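Local coordinates for protein beta-L-arabinobiosidase (Bacteroides thetaiotaomicron, PDB 5MQR) that probably hydrolyses glycosidic bonds in complex plant pectin, pairing a sialidase-like beta-propeller region with an alpha-helical glycoside hydrolase domain, at residues Gln643-Asn647 with Arg680-Glu685; Glu639-Gln643 with Thr693-Val697. All coordinates share one frame; numbering follows the deposited sequence.

Contact 1: residues Gln643-Asn647 with Arg680-Glu685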
ATOM      1  N   GLN A 643     -27.464   9.661 -24.698  1.00 27.43           N
ATOM      2  CA  GLN A 643     -26.755   9.255 -25.903  1.00 27.49           C
ATOM      3  C   GLN A 643     -26.345   7.787 -25.759  1.00 27.75           C
ATOM      4  O   GLN A 643     -27.171   6.984 -25.307  1.00 28.68           O
ATOM      5  CB  GLN A 643     -25.661  10.268 -26.230  1.00 27.95           C
ATOM      6  CG  GLN A 643     -26.270  11.636 -26.570  1.00 28.17           C
ATOM      7  CD  GLN A 643     -25.338  12.577 -27.317  1.00 29.23           C
ATOM      8  OE1 GLN A 643     -25.760  13.222 -28.268  1.00 31.16           O
ATOM      9  NE2 GLN A 643     -24.066  12.685 -26.878  1.00 29.31           N
ATOM     10  N   ALA A 644     -25.136   7.388 -26.132  1.00 27.60           N
ATOM     11  CA  ALA A 644     -24.822   5.952 -26.203  1.00 27.31           C
ATOM     12  C   ALA A 644     -24.805   5.248 -24.846  1.00 26.79           C
ATOM     13  O   ALA A 644     -25.045   4.067 -24.777  1.00 26.56           O
ATOM     14  CB  ALA A 644     -23.485   5.732 -26.899  1.00 27.24           C
ATOM     15  N   ILE A 645     -24.452   5.966 -23.786  1.00 26.32           N
ATOM     16  CA  ILE A 645     -24.281   5.373 -22.472  1.00 25.53           C
ATOM     17  C   ILE A 645     -25.197   6.123 -21.514  1.00 25.29           C
ATOM     18  O   ILE A 645     -24.826   7.201 -21.001  1.00 25.06           O
ATOM     19  CB  ILE A 645     -22.816   5.408 -22.050  1.00 25.54           C
ATOM     20  CG1 ILE A 645     -22.003   4.517 -22.998  1.00 26.02           C
ATOM     21  CG2 ILE A 645     -22.638   4.850 -20.641  1.00 25.26           C
ATOM     22  CD1 ILE A 645     -20.586   4.952 -23.099  1.00 26.51           C
ATOM     23  N   PRO A 646     -26.408   5.575 -21.288  1.00 24.97           N
ATOM     24  CA  PRO A 646     -27.339   6.169 -20.339  1.00 24.99           C
ATOM     25  C   PRO A 646     -26.761   6.213 -18.927  1.00 24.32           C
ATOM     26  O   PRO A 646     -25.821   5.469 -18.638  1.00 23.84           O
ATOM     27  CB  PRO A 646     -28.538   5.215 -20.384  1.00 25.48           C
ATOM     28  CG  PRO A 646     -28.415   4.514 -21.693  1.00 25.80           C
ATOM     29  CD  PRO A 646     -26.951   4.313 -21.829  1.00 25.30           C
ATOM     30  N   ASN A 647     -27.307   7.092 -18.090  1.00 24.06           N
ATOM     31  CA  ASN A 647     -26.954   7.184 -16.676  1.00 24.26           C
ATOM     32  C   ASN A 647     -27.022   5.812 -15.995  1.00 24.69           C
ATOM     33  O   ASN A 647     -26.182   5.503 -15.158  1.00 23.93           O
ATOM     34  CB  ASN A 647     -27.870   8.153 -15.920  1.00 24.14           C
ATOM     35  CG  ASN A 647     -27.497   9.616 -16.091  1.00 24.05           C
ATOM     36  OD1 ASN A 647     -26.535   9.982 -16.747  1.00 23.64           O
ATOM     37  ND2 ASN A 647     -28.287  10.470 -15.475  1.00 24.79           N
ATOM     38  N   ARG A 680     -18.660  11.043 -20.402  1.00 23.08           N
ATOM     39  CA  ARG A 680     -19.262   9.833 -20.929  1.00 23.32           C
ATOM     40  C   ARG A 680     -20.597  10.072 -21.666  1.00 23.61           C
ATOM     41  O   ARG A 680     -20.911   9.352 -22.628  1.00 23.67           O
ATOM     42  CB  ARG A 680     -19.323   8.729 -19.846  1.00 23.70           C
ATOM     43  CG  ARG A 680     -20.629   7.957 -19.715  1.00 24.73           C
ATOM     44  CD  ARG A 680     -21.490   8.818 -18.820  1.00 25.61           C
ATOM     45  NE  ARG A 680     -22.860   8.657 -19.053  1.00 25.85           N
ATOM     46  CZ  ARG A 680     -23.803   9.199 -18.300  1.00 26.13           C
ATOM     47  NH1 ARG A 680     -23.543   9.967 -17.234  1.00 25.45           N
ATOM     48  NH2 ARG A 680     -25.049   8.950 -18.655  1.00 27.05           N
ATOM     49  N   LYS A 681     -21.344  11.099 -21.255  1.00 23.36           N
ATOM     50  CA  LYS A 681     -22.605  11.455 -21.909  1.00 23.53           C
ATOM     51  C   LYS A 681     -22.418  11.799 -23.368  1.00 24.15           C
ATOM     52  O   LYS A 681     -23.371  11.703 -24.155  1.00 24.39           O
ATOM     53  CB  LYS A 681     -23.274  12.648 -21.226  1.00 23.39           C
ATOM     54  CG  LYS A 681     -23.806  12.374 -19.822  1.00 22.95           C
ATOM     55  CD  LYS A 681     -24.256  13.677 -19.157  1.00 23.19           C
ATOM     56  CE  LYS A 681     -24.988  13.433 -17.840  1.00 22.86           C
ATOM     57  NZ  LYS A 681     -26.346  12.854 -18.046  1.00 23.10           N
ATOM     58  N   HIS A 682     -21.194  12.208 -23.730  1.00 24.31           N
ATOM     59  CA  HIS A 682     -20.899  12.703 -25.067  1.00 24.70           C
ATOM     60  C   HIS A 682     -20.473  11.638 -26.060  1.00 25.49           C
ATOM     61  O   HIS A 682     -20.306  11.933 -27.242  1.00 26.05           O
ATOM     62  CB  HIS A 682     -19.892  13.850 -25.002  1.00 24.59           C
ATOM     63  CG  HIS A 682     -20.438  15.052 -24.317  1.00 24.00           C
ATOM     64  ND1 HIS A 682     -21.116  16.041 -24.995  1.00 24.25           N
ATOM     65  CD2 HIS A 682     -20.472  15.392 -23.009  1.00 23.27           C
ATOM     66  CE1 HIS A 682     -21.516  16.958 -24.133  1.00 24.31           C
ATOM     67  NE2 HIS A 682     -21.152  16.579 -22.920  1.00 23.28           N
ATOM     68  N   ILE A 683     -20.354  10.401 -25.612  1.00 25.47           N
ATOM     69  CA  ILE A 683     -20.160   9.310 -26.540  1.00 26.31           C
ATOM     70  C   ILE A 683     -21.499   9.065 -27.234  1.00 27.63           C
ATOM     71  O   ILE A 683     -22.503   8.764 -26.566  1.00 28.15           O
ATOM     72  CB  ILE A 683     -19.662   8.068 -25.808  1.00 25.81           C
ATOM     73  CG1 ILE A 683     -18.298   8.389 -25.177  1.00 25.70           C
ATOM     74  CG2 ILE A 683     -19.577   6.886 -26.772  1.00 26.13           C
ATOM     75  CD1 ILE A 683     -17.852   7.402 -24.124  1.00 25.28           C
ATOM     76  N   LYS A 684     -21.510   9.191 -28.556  1.00 28.82           N
ATOM     77  CA  LYS A 684     -22.740   9.091 -29.352  1.00 30.77           C
ATOM     78  C   LYS A 684     -22.654   8.002 -30.417  1.00 31.52           C
ATOM     79  O   LYS A 684     -21.676   7.945 -31.138  1.00 30.93           O
ATOM     80  CB  LYS A 684     -22.942  10.425 -30.043  1.00 32.30           C
ATOM     81  CG  LYS A 684     -24.283  10.627 -30.732  1.00 34.10           C
ATOM     82  CD  LYS A 684     -24.342  12.064 -31.241  1.00 36.14           C
ATOM     83  CE  LYS A 684     -25.578  12.337 -32.075  1.00 37.78           C
ATOM     84  NZ  LYS A 684     -26.774  12.028 -31.261  1.00 38.80           N
ATOM     85  N   GLU A 685     -23.672   7.154 -30.541  1.00 32.82           N
ATOM     86  CA  GLU A 685     -23.689   6.168 -31.639  1.00 34.92           C
ATOM     87  C   GLU A 685     -23.976   6.897 -32.947  1.00 34.13           C
ATOM     88  O   GLU A 685     -24.768   7.829 -32.964  1.00 33.78           O
ATOM     89  CB  GLU A 685     -24.683   5.019 -31.380  1.00 38.06           C
ATOM     90  CG  GLU A 685     -24.291   4.211 -30.141  1.00 40.70           C
ATOM     91  CD  GLU A 685     -25.124   2.964 -29.816  1.00 44.08           C
ATOM     92  OE1 GLU A 685     -26.225   2.732 -30.395  1.00 46.30           O
ATOM     93  OE2 GLU A 685     -24.647   2.211 -28.915  1.00 47.21           O
TER
HETATM   94  O   HOH W   1     -23.191   8.486 -24.007  1.00 22.59           O
HETATM   95  O   HOH W   2     -28.035  13.659 -15.758  1.00 22.18           O
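Ala-644 and Ile-683 join the two backbones through one hydrogen bond, Ala-644 N to Ile-683 O (3.0 Å), where the loop before helix 647-657 meets the type I beta turn from Arg-680 to Ile-683. A water reinforces the junction, accepting from Ile-645 N and lying within hydrogen-bonding distance of Arg-680 O and Ile-683 O. Arg-680, bent at chi2 (-84°), brings NE (3.1 Å) and NH2 (2.9 Å) side-on to Ile-645 O, which lies in the guanidinium plane. Arg-680 NH2 also reaches Asn-647 OD1 at 2.6 Å, on a lone pair, although amide and guanidinium planes stand 59° apart; Lys-681 NZ is a second donor to that oxygen (3.2 Å). These bonds join segment 643-647 to the turn, next to the short hairpin of strands 683-684 and 691-692. A leucine in place of Arg-680 would probably leave the Ile-645 carbonyl without both its side-chain donors and Asn-647 OD1 with Lys-681 as its main partner. Gln-643 NE2 donates to Lys-681 O (3.0 Å, N-H...O 157°), while its OE1 receives a weak bond from Lys-684 NZ. Beside the polar groups, Ile-645 CD1 meets Ile-683 CD1 at 3.8 Å, and Trp-653 packs against both isoleucines.

Contact 2: residues Glu639-Gln643 with Thr693-Val697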
ATOM      1  N   GLU A 639     -31.930  13.371 -16.034  1.00 29.76           N
ATOM      2  CA  GLU A 639     -31.147  13.049 -17.214  1.00 29.15           C
ATOM      3  C   GLU A 639     -31.855  13.686 -18.424  1.00 29.13           C
ATOM      4  O   GLU A 639     -32.836  13.155 -18.924  1.00 28.48           O
ATOM      5  CB  GLU A 639     -31.047  11.533 -17.339  1.00 29.23           C
ATOM      6  CG  GLU A 639     -30.121  11.041 -18.439  1.00 29.09           C
ATOM      7  CD  GLU A 639     -29.914   9.530 -18.426  1.00 28.53           C
ATOM      8  OE1 GLU A 639     -30.758   8.802 -17.873  1.00 28.34           O
ATOM      9  OE2 GLU A 639     -28.891   9.065 -18.991  1.00 28.56           O
ATOM     10  N   ASN A 640     -31.358  14.834 -18.883  1.00 28.80           N
ATOM     11  CA  ASN A 640     -32.055  15.597 -19.920  1.00 28.89           C
ATOM     12  C   ASN A 640     -31.953  14.978 -21.306  1.00 29.11           C
ATOM     13  O   ASN A 640     -32.943  15.009 -22.083  1.00 30.06           O
ATOM     14  CB  ASN A 640     -31.605  17.066 -19.963  1.00 29.06           C
ATOM     15  CG  ASN A 640     -30.129  17.236 -20.304  1.00 29.03           C
ATOM     16  OD1 ASN A 640     -29.288  16.485 -19.817  1.00 28.59           O
ATOM     17  ND2 ASN A 640     -29.811  18.227 -21.145  1.00 28.83           N
ATOM     18  N   ILE A 641     -30.779  14.433 -21.626  1.00 28.31           N
ATOM     19  CA  ILE A 641     -30.504  13.875 -22.949  1.00 28.12           C
ATOM     20  C   ILE A 641     -29.674  12.620 -22.791  1.00 27.95           C
ATOM     21  O   ILE A 641     -28.656  12.631 -22.087  1.00 28.69           O
ATOM     22  CB  ILE A 641     -29.739  14.883 -23.830  1.00 27.97           C
ATOM     23  CG1 ILE A 641     -30.647  16.036 -24.257  1.00 28.14           C
ATOM     24  CG2 ILE A 641     -29.199  14.202 -25.081  1.00 28.52           C
ATOM     25  CD1 ILE A 641     -29.913  17.209 -24.894  1.00 28.18           C
ATOM     26  N   VAL A 642     -30.109  11.544 -23.445  1.00 27.93           N
ATOM     27  CA  VAL A 642     -29.437  10.247 -23.391  1.00 27.44           C
ATOM     28  C   VAL A 642     -28.762   9.951 -24.720  1.00 27.39           C
ATOM     29  O   VAL A 642     -29.413   9.970 -25.747  1.00 27.71           O
ATOM     30  CB  VAL A 642     -30.446   9.122 -23.097  1.00 27.96           C
ATOM     31  CG1 VAL A 642     -29.756   7.750 -23.081  1.00 27.61           C
ATOM     32  CG2 VAL A 642     -31.170   9.391 -21.770  1.00 28.35           C
ATOM     33  N   GLN A 643     -27.464   9.661 -24.698  1.00 27.43           N
ATOM     34  CA  GLN A 643     -26.755   9.255 -25.903  1.00 27.49           C
ATOM     35  C   GLN A 643     -26.345   7.787 -25.759  1.00 27.75           C
ATOM     36  O   GLN A 643     -27.171   6.984 -25.307  1.00 28.68           O
ATOM     37  CB  GLN A 643     -25.661  10.268 -26.230  1.00 27.95           C
ATOM     38  CG  GLN A 643     -26.270  11.636 -26.570  1.00 28.17           C
ATOM     39  CD  GLN A 643     -25.338  12.577 -27.317  1.00 29.23           C
ATOM     40  OE1 GLN A 643     -25.760  13.222 -28.268  1.00 31.16           O
ATOM     41  NE2 GLN A 643     -24.066  12.685 -26.878  1.00 29.31           N
ATOM     42  N   THR A 693     -19.622  14.476 -28.991  1.00 23.87           N
ATOM     43  CA  THR A 693     -20.251  15.778 -29.010  1.00 24.06           C
ATOM     44  C   THR A 693     -19.583  16.793 -28.067  1.00 23.86           C
ATOM     45  O   THR A 693     -18.751  16.435 -27.207  1.00 23.24           O
ATOM     46  CB  THR A 693     -21.735  15.649 -28.617  1.00 24.34           C
ATOM     47  OG1 THR A 693     -21.829  14.946 -27.376  1.00 24.00           O
ATOM     48  CG2 THR A 693     -22.521  14.868 -29.681  1.00 24.76           C
ATOM     49  N   GLU A 694     -19.965  18.057 -28.271  1.00 23.70           N
ATOM     50  CA  GLU A 694     -19.568  19.207 -27.459  1.00 23.81           C
ATOM     51  C   GLU A 694     -20.795  19.684 -26.643  1.00 23.93           C
ATOM     52  O   GLU A 694     -20.751  19.694 -25.386  1.00 23.23           O
ATOM     53  CB  GLU A 694     -19.021  20.326 -28.370  1.00 24.47           C
ATOM     54  CG  GLU A 694     -18.628  21.616 -27.673  1.00 24.74           C
ATOM     55  CD  GLU A 694     -18.449  22.804 -28.614  1.00 25.35           C
ATOM     56  OE1 GLU A 694     -17.473  22.850 -29.383  1.00 25.14           O
ATOM     57  OE2 GLU A 694     -19.262  23.738 -28.528  1.00 26.86           O
ATOM     58  N   PHE A 695     -21.855  20.085 -27.371  1.00 24.18           N
ATOM     59  CA  PHE A 695     -23.180  20.354 -26.818  1.00 24.53           C
ATOM     60  C   PHE A 695     -23.987  19.072 -26.930  1.00 25.15           C
ATOM     61  O   PHE A 695     -23.947  18.410 -27.981  1.00 26.17           O
ATOM     62  CB  PHE A 695     -23.935  21.389 -27.649  1.00 25.00           C
ATOM     63  CG  PHE A 695     -23.551  22.820 -27.381  1.00 25.03           C
ATOM     64  CD1 PHE A 695     -24.121  23.514 -26.333  1.00 25.09           C
ATOM     65  CD2 PHE A 695     -22.681  23.484 -28.221  1.00 25.50           C
ATOM     66  CE1 PHE A 695     -23.816  24.848 -26.105  1.00 25.36           C
ATOM     67  CE2 PHE A 695     -22.357  24.811 -28.007  1.00 25.75           C
ATOM     68  CZ  PHE A 695     -22.934  25.499 -26.944  1.00 25.92           C
ATOM     69  N   LEU A 696     -24.747  18.736 -25.889  1.00 25.05           N
ATOM     70  CA  LEU A 696     -25.731  17.638 -25.985  1.00 25.40           C
ATOM     71  C   LEU A 696     -26.942  18.068 -26.820  1.00 25.65           C
ATOM     72  O   LEU A 696     -27.410  17.307 -27.654  1.00 25.38           O
ATOM     73  CB  LEU A 696     -26.203  17.153 -24.618  1.00 25.20           C
ATOM     74  CG  LEU A 696     -25.133  16.579 -23.697  1.00 25.45           C
ATOM     75  CD1 LEU A 696     -25.781  16.213 -22.370  1.00 25.39           C
ATOM     76  CD2 LEU A 696     -24.462  15.360 -24.296  1.00 25.78           C
ATOM     77  N   VAL A 697     -27.420  19.291 -26.597  1.00 25.79           N
ATOM     78  CA  VAL A 697     -28.503  19.846 -27.399  1.00 26.87           C
ATOM     79  C   VAL A 697     -28.103  20.010 -28.877  1.00 28.07           C
ATOM     80  O   VAL A 697     -26.920  20.164 -29.205  1.00 27.12           O
ATOM     81  CB  VAL A 697     -29.025  21.203 -26.854  1.00 26.63           C
ATOM     82  CG1 VAL A 697     -29.538  21.067 -25.415  1.00 25.89           C
ATOM     83  CG2 VAL A 697     -27.973  22.302 -27.008  1.00 26.33           C
TER
HETATM   84  O   HOH W   3     -25.825  15.739 -29.062  1.00 23.17           O
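With CG1 set opposite its carbonyl carbon (chi1 -72°) and an extended chi2, Ile-641 sends CD1 across to Leu-696 and Val-697, just as Gln-643, extended beyond CG, carries its amide to Thr-693. The Ile-641 methyl CD1 sits 3.7 Å from Leu-696 CB and 3.9 Å from Val-697 CG1, and it also lies against the peptide between those two residues. Gln-643 NE2, which also donates to Lys-681 O, gives a hydrogen bond to Thr-693 OG1 (3.2 Å, N-H...O 154°), the hydroxyl lying close to the amide plane, and the two side chains approach from opposite directions. That hydroxyl has a stronger partner in His-682 ND1. Neither segment is helix or strand: the contact packs the loop between helices 627-636 and 647-657 against the one that follows strand 691-692 and leads to helix 712-719. Leu-696 takes part in both halves of the contact, its CD2 passing 3.7 Å from Gln-643 NE2 and also touching His-682. A water bridges the amide and the backbone, 2.6 Å from Gln-643 OE1 and equally far from Leu-696 O, so both ends of the glutamine amide are engaged with the facing loop. Asn-640 ND2 is hydrogen-bonded to Glu-1011 OE2, while Asn-1017 ND2 donates to Thr-693 O.

Contacts 1 and 2 lie about 8 Å apart, centre to centre, and share Gln-643, whose NE2 donates to both second segments and so couples 680-685 with 693-697. Two further bonds run between the contacts: Glu-639 OE2 probably accepts from Asn-647 N (2.7 Å), and His-682 ND1 is 2.7 Å from Thr-693 OG1, a probable hydrogen bond. Packing adds to this, His-682 CE1 lying 3.4 Å from Leu-696 CD2. The backbone bond of His-682 with Thr-693 joins the two second segments, and that of Lys-684 with Gly-691 belongs to the adjoining pairing of strands 683-684 and 691-692. A bound HEPES molecule lies about 10 Å from the Val-697 side chain in contact 2.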